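Local coordinates for putative ESAT-6-like protein 6 (Mycobacterium tuberculosis, PDB 3OGI) that is a secreted ESAT-6-like protein of the WXG100 family that pairs with a partner protein chain; its further role is not established, at residues G14-I17 against R18-G22; Q51-I54 against T55-R59. One frame throughout, in Å; residues are numbered along the deposited sequence.

Contact 1. Residues G14-I17 against R18-G22; sequences GAMI and RAQAG
The carbonyl oxygen A15 O takes two backbone donors from the next turn. The N-H of A19 is the main one, with A19 N 3.0 Å from A15 O and the bond fairly straight. R18 N also reaches A15 O, but that bond is weak, and R18 N bonds to G14 O as well. M16 O receives Q20 N at 2.8 Å. A21 N continues the ladder on I17 O. Apart from the weak R18 bond, these are the i to i+4 bonds of an alpha helix, here the opening turns of helix 14-37, the first modelled arm of the WXG100 hairpin.

The side chain of R18 folds back toward the N terminus. CG stands beside the backbone N, and the bend at chi3 (-66°) brings the guanidinium alongside the first turn. One face of that group rests over G14 O, which lies 3.0 Å from the guanidinium plane, near its rim. A15 CA lies against the same face, also toward the rim, and A15 CB is 3.9 Å from R18 NH2.

Q20 also leans back along the helix, on another side. Its CG lies 3.3 Å from M16 O. Beyond CG the chain is extended and slants across I17, with Q20 OE1 4.1 Å from I17 CG1. M16 (selenomethionine), I17 and Q20 also pack on polar side chains of the partner protein chain.

Contact 2. Residues Q51-I54 against T55-R59; sequences QEFI and TQLGR
Q51 and T55 begin the ladder of this alpha-helical segment, the opening turns of helix 51-66 in the second arm of the WXG100 hairpin. The backbone bonds are all i to i+4. T55 N meets Q51 O at 3.1 Å, and Q56 N meets E52 O along a nearly straight N-H bond (170°). L57 N reaches F53 O at 2.8 Å, and G58 N donates to I54 O.

One polar side chain joins the ladder. The first torsion of T55 (-77°) sets OG1 beside its own backbone N. The hydroxyl therefore turns back to the same carbonyl that the N-H uses. This extra bond, T55 OG1 to Q51 O at 3.4 Å, is weak.

The apolar contact lies on another side of the helix. F53 and L57, one turn apart, both have CG anti to the backbone N. F53 and I54 touch V35 of helix 14-37, while L57 touches I31. F53, Q56 and L57 also meet apolar side chains of the partner protein chain. Between F53 and L57 themselves, methyl CD2 of L57 approaches the phenyl ring obliquely, 4.3 Å from F53 CE1.

Overall arrangement
From the N terminus, contact 1 comes first, in the opening turns of helix 14-37. The chain runs on along that helix, and residues 40-48, between the two arms, are not modelled. Contact 2 then occupies the start of helix 51-66. Each contact bridges successive turns of one helix and closes no larger loop. They stand in series and neither nest nor cross. The centres of contact 1 and contact 2 are about 23 Å apart, on opposite sides of the chain's centre. The nearest atoms of the two contacts remain about 11 Å apart. Contact 2 ties the second arm to the first through I31 and V35. Side chains from both arms meet the partner protein chain.

Contact 1. Residues G14-I17 against R18-G22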
ATOM      1  N   GLY A  14      18.306  16.653   2.377  1.00 64.73           N
ATOM      2  CA  GLY A  14      16.993  17.121   2.750  1.00 56.26           C
ATOM      3  C   GLY A  14      16.206  17.244   1.449  1.00 59.68           C
ATOM      4  O   GLY A  14      14.980  17.178   1.450  1.00 57.83           O
ATOM      5  N   ALA A  15      16.922  17.416   0.336  1.00 58.42           N
ATOM      6  CA  ALA A  15      16.308  17.450  -0.997  1.00 57.58           C
ATOM      7  C   ALA A  15      15.870  16.063  -1.453  1.00 56.28           C
ATOM      8  O   ALA A  15      14.831  15.910  -2.103  1.00 55.08           O
ATOM      9  CB  ALA A  15      17.264  18.054  -2.025  1.00 53.02           C
HETATM   10  N   MSE A  16      16.671  15.056  -1.132  1.00 48.84           N
HETATM   11  CA  MSE A  16      16.312  13.698  -1.491  1.00 41.83           C
HETATM   12  C   MSE A  16      15.057  13.304  -0.761  1.00 54.61           C
HETATM   13  O   MSE A  16      14.143  12.711  -1.344  1.00 52.01           O
HETATM   14  CB  MSE A  16      17.415  12.733  -1.120  1.00 38.40           C
HETATM   15  CG  MSE A  16      18.638  12.879  -1.985  1.00 49.59           C
HETATM   16 SE   MSE A  16      19.995  11.524  -1.635  1.00 83.08          SE
HETATM   17  CE  MSE A  16      19.049   9.896  -2.132  1.00 59.00           C
ATOM     18  N   ILE A  17      15.008  13.656   0.519  1.00 58.68           N
ATOM     19  CA  ILE A  17      13.890  13.261   1.361  1.00 60.05           C
ATOM     20  C   ILE A  17      12.589  13.937   0.926  1.00 61.38           C
ATOM     21  O   ILE A  17      11.507  13.372   1.069  1.00 56.67           O
ATOM     22  CB  ILE A  17      14.189  13.541   2.838  1.00 62.56           C
ATOM     23  CG1 ILE A  17      15.209  12.518   3.364  1.00 70.49           C
ATOM     24  CG2 ILE A  17      12.936  13.452   3.654  1.00 53.76           C
ATOM     25  CD1 ILE A  17      15.798  12.867   4.727  1.00 72.31           C
ATOM     26  N   ARG A  18      12.688  15.136   0.368  1.00 58.35           N
ATOM     27  CA  ARG A  18      11.490  15.808  -0.076  1.00 61.29           C
ATOM     28  C   ARG A  18      11.050  15.188  -1.391  1.00 56.07           C
ATOM     29  O   ARG A  18       9.846  15.032  -1.648  1.00 47.86           O
ATOM     30  CB  ARG A  18      11.717  17.315  -0.209  1.00 70.40           C
ATOM     31  CG  ARG A  18      12.018  18.001   1.118  1.00 77.94           C
ATOM     32  CD  ARG A  18      12.009  19.527   1.009  1.00 88.86           C
ATOM     33  NE  ARG A  18      13.087  20.060   0.171  1.00 96.10           N
ATOM     34  CZ  ARG A  18      14.307  20.356   0.616  1.00 99.21           C
ATOM     35  NH1 ARG A  18      14.615  20.168   1.897  1.00101.16           N
ATOM     36  NH2 ARG A  18      15.222  20.836  -0.221  1.00 93.28           N
ATOM     37  N   ALA A  19      12.029  14.813  -2.214  1.00 47.98           N
ATOM     38  CA  ALA A  19      11.709  14.220  -3.503  1.00 47.50           C
ATOM     39  C   ALA A  19      11.051  12.850  -3.300  1.00 52.34           C
ATOM     40  O   ALA A  19      10.072  12.521  -3.972  1.00 58.09           O
ATOM     41  CB  ALA A  19      12.942  14.123  -4.384  1.00 40.01           C
ATOM     42  N   GLN A  20      11.567  12.081  -2.343  1.00 49.72           N
ATOM     43  CA  GLN A  20      11.013  10.764  -2.022  1.00 48.85           C
ATOM     44  C   GLN A  20       9.587  10.869  -1.521  1.00 53.28           C
ATOM     45  O   GLN A  20       8.725  10.084  -1.921  1.00 53.12           O
ATOM     46  CB  GLN A  20      11.872  10.044  -0.993  1.00 45.05           C
ATOM     47  CG  GLN A  20      13.216   9.593  -1.546  1.00 50.31           C
ATOM     48  CD  GLN A  20      14.165   9.172  -0.439  1.00 54.98           C
ATOM     49  OE1 GLN A  20      14.039   9.617   0.706  1.00 58.22           O
ATOM     50  NE2 GLN A  20      15.112   8.301  -0.767  1.00 47.43           N
ATOM     51  N   ALA A  21       9.347  11.843  -0.649  1.00 52.44           N
ATOM     52  CA  ALA A  21       8.000  12.119  -0.140  1.00 57.43           C
ATOM     53  C   ALA A  21       7.044  12.548  -1.252  1.00 56.86           C
ATOM     54  O   ALA A  21       5.851  12.220  -1.218  1.00 58.02           O
ATOM     55  CB  ALA A  21       8.044  13.197   0.945  1.00 58.42           C
ATOM     56  N   GLY A  22       7.556  13.297  -2.225  1.00 50.12           N
ATOM     57  CA  GLY A  22       6.744  13.662  -3.365  1.00 41.49           C
ATOM     58  C   GLY A  22       6.425  12.404  -4.141  1.00 47.77           C
ATOM     59  O   GLY A  22       5.296  12.190  -4.570  1.00 50.52           O
TER

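Contact 2. Residues Q51-I54 against T55-R59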
ATOM      1  N   GLN A  51     -15.161   3.698   2.529  1.00104.05           N
ATOM      2  CA  GLN A  51     -14.546   5.020   2.549  1.00100.18           C
ATOM      3  C   GLN A  51     -13.573   5.126   3.722  1.00 92.16           C
ATOM      4  O   GLN A  51     -12.777   6.064   3.811  1.00 90.64           O
ATOM      5  CB  GLN A  51     -15.615   6.117   2.618  1.00105.94           C
ATOM      6  CG  GLN A  51     -16.520   6.176   1.387  1.00110.72           C
ATOM      7  CD  GLN A  51     -18.002   6.146   1.739  1.00117.23           C
ATOM      8  OE1 GLN A  51     -18.458   6.885   2.613  1.00119.29           O
ATOM      9  NE2 GLN A  51     -18.758   5.285   1.061  1.00117.79           N
ATOM     10  N   GLU A  52     -13.632   4.153   4.622  1.00 84.15           N
ATOM     11  CA  GLU A  52     -12.707   4.127   5.743  1.00 81.43           C
ATOM     12  C   GLU A  52     -11.333   3.613   5.303  1.00 72.34           C
ATOM     13  O   GLU A  52     -10.299   4.017   5.837  1.00 67.27           O
ATOM     14  CB  GLU A  52     -13.277   3.311   6.907  1.00 84.86           C
ATOM     15  CG  GLU A  52     -14.142   4.146   7.839  1.00 96.65           C
ATOM     16  CD  GLU A  52     -15.351   3.389   8.385  1.00106.05           C
ATOM     17  OE1 GLU A  52     -15.397   2.143   8.258  1.00107.45           O
ATOM     18  OE2 GLU A  52     -16.259   4.052   8.939  1.00105.22           O
ATOM     19  N   PHE A  53     -11.322   2.721   4.325  1.00 66.15           N
ATOM     20  CA  PHE A  53     -10.062   2.247   3.811  1.00 66.61           C
ATOM     21  C   PHE A  53      -9.276   3.464   3.313  1.00 66.90           C
ATOM     22  O   PHE A  53      -8.119   3.669   3.687  1.00 66.02           O
ATOM     23  CB  PHE A  53     -10.278   1.233   2.692  1.00 64.39           C
ATOM     24  CG  PHE A  53      -9.009   0.615   2.212  1.00 60.52           C
ATOM     25  CD1 PHE A  53      -8.313   1.173   1.161  1.00 55.25           C
ATOM     26  CD2 PHE A  53      -8.487  -0.504   2.843  1.00 62.27           C
ATOM     27  CE1 PHE A  53      -7.110   0.613   0.721  1.00 56.70           C
ATOM     28  CE2 PHE A  53      -7.287  -1.073   2.412  1.00 62.18           C
ATOM     29  CZ  PHE A  53      -6.600  -0.509   1.349  1.00 58.05           C
ATOM     30  N   ILE A  54      -9.935   4.283   2.500  1.00 62.23           N
ATOM     31  CA  ILE A  54      -9.348   5.496   1.943  1.00 62.30           C
ATOM     32  C   ILE A  54      -8.889   6.476   3.016  1.00 66.87           C
ATOM     33  O   ILE A  54      -7.835   7.103   2.887  1.00 68.24           O
ATOM     34  CB  ILE A  54     -10.376   6.211   1.049  1.00 64.32           C
ATOM     35  CG1 ILE A  54     -10.523   5.466  -0.277  1.00 74.12           C
ATOM     36  CG2 ILE A  54      -9.998   7.672   0.826  1.00 45.00           C
ATOM     37  CD1 ILE A  54     -11.880   5.655  -0.917  1.00 78.34           C
ATOM     38  N   THR A  55      -9.693   6.628   4.064  1.00 62.35           N
ATOM     39  CA  THR A  55      -9.344   7.546   5.137  1.00 61.05           C
ATOM     40  C   THR A  55      -8.115   7.058   5.912  1.00 57.83           C
ATOM     41  O   THR A  55      -7.201   7.829   6.198  1.00 58.95           O
ATOM     42  CB  THR A  55     -10.536   7.788   6.105  1.00 62.16           C
ATOM     43  OG1 THR A  55     -11.463   8.693   5.500  1.00 54.84           O
ATOM     44  CG2 THR A  55     -10.060   8.398   7.433  1.00 55.59           C
ATOM     45  N   GLN A  56      -8.094   5.780   6.257  1.00 51.41           N
ATOM     46  CA  GLN A  56      -6.971   5.245   7.017  1.00 65.21           C
ATOM     47  C   GLN A  56      -5.706   5.246   6.176  1.00 62.64           C
ATOM     48  O   GLN A  56      -4.631   5.586   6.647  1.00 64.00           O
ATOM     49  CB  GLN A  56      -7.267   3.829   7.490  1.00 72.33           C
ATOM     50  CG  GLN A  56      -7.552   3.725   8.964  1.00 85.60           C
ATOM     51  CD  GLN A  56      -7.210   2.347   9.496  1.00 97.88           C
ATOM     52  OE1 GLN A  56      -6.094   1.851   9.309  1.00101.97           O
ATOM     53  NE2 GLN A  56      -8.176   1.712  10.143  1.00100.66           N
ATOM     54  N   LEU A  57      -5.847   4.838   4.925  1.00 59.58           N
ATOM     55  CA  LEU A  57      -4.763   4.919   3.978  1.00 62.68           C
ATOM     56  C   LEU A  57      -4.203   6.339   4.031  1.00 62.16           C
ATOM     57  O   LEU A  57      -3.011   6.550   4.284  1.00 60.97           O
ATOM     58  CB  LEU A  57      -5.301   4.616   2.584  1.00 60.11           C
ATOM     59  CG  LEU A  57      -4.241   4.324   1.544  1.00 63.14           C
ATOM     60  CD1 LEU A  57      -3.541   3.046   1.916  1.00 60.72           C
ATOM     61  CD2 LEU A  57      -4.879   4.216   0.168  1.00 72.14           C
ATOM     62  N   GLY A  58      -5.088   7.310   3.821  1.00 55.08           N
ATOM     63  CA  GLY A  58      -4.718   8.710   3.855  1.00 51.06           C
ATOM     64  C   GLY A  58      -3.915   9.088   5.080  1.00 53.72           C
ATOM     65  O   GLY A  58      -2.853   9.687   4.956  1.00 59.88           O
ATOM     66  N   ARG A  59      -4.416   8.729   6.258  1.00 61.58           N
ATOM     67  CA  ARG A  59      -3.792   9.116   7.523  1.00 68.26           C
ATOM     68  C   ARG A  59      -2.334   8.740   7.546  1.00 67.50           C
ATOM     69  O   ARG A  59      -1.484   9.556   7.914  1.00 71.69           O
ATOM     70  CB  ARG A  59      -4.479   8.448   8.716  1.00 74.64           C
ATOM     71  CG  ARG A  59      -5.873   8.955   9.022  1.00 92.96           C
ATOM     72  CD  ARG A  59      -6.459   8.245  10.245  1.00109.96           C
ATOM     73  NE  ARG A  59      -7.908   8.431  10.348  1.00122.57           N
ATOM     74  CZ  ARG A  59      -8.495   9.435  10.994  1.00130.87           C
ATOM     75  NH1 ARG A  59      -7.758  10.357  11.605  1.00133.49           N
ATOM     76  NH2 ARG A  59      -9.822   9.520  11.033  1.00131.37           N
TER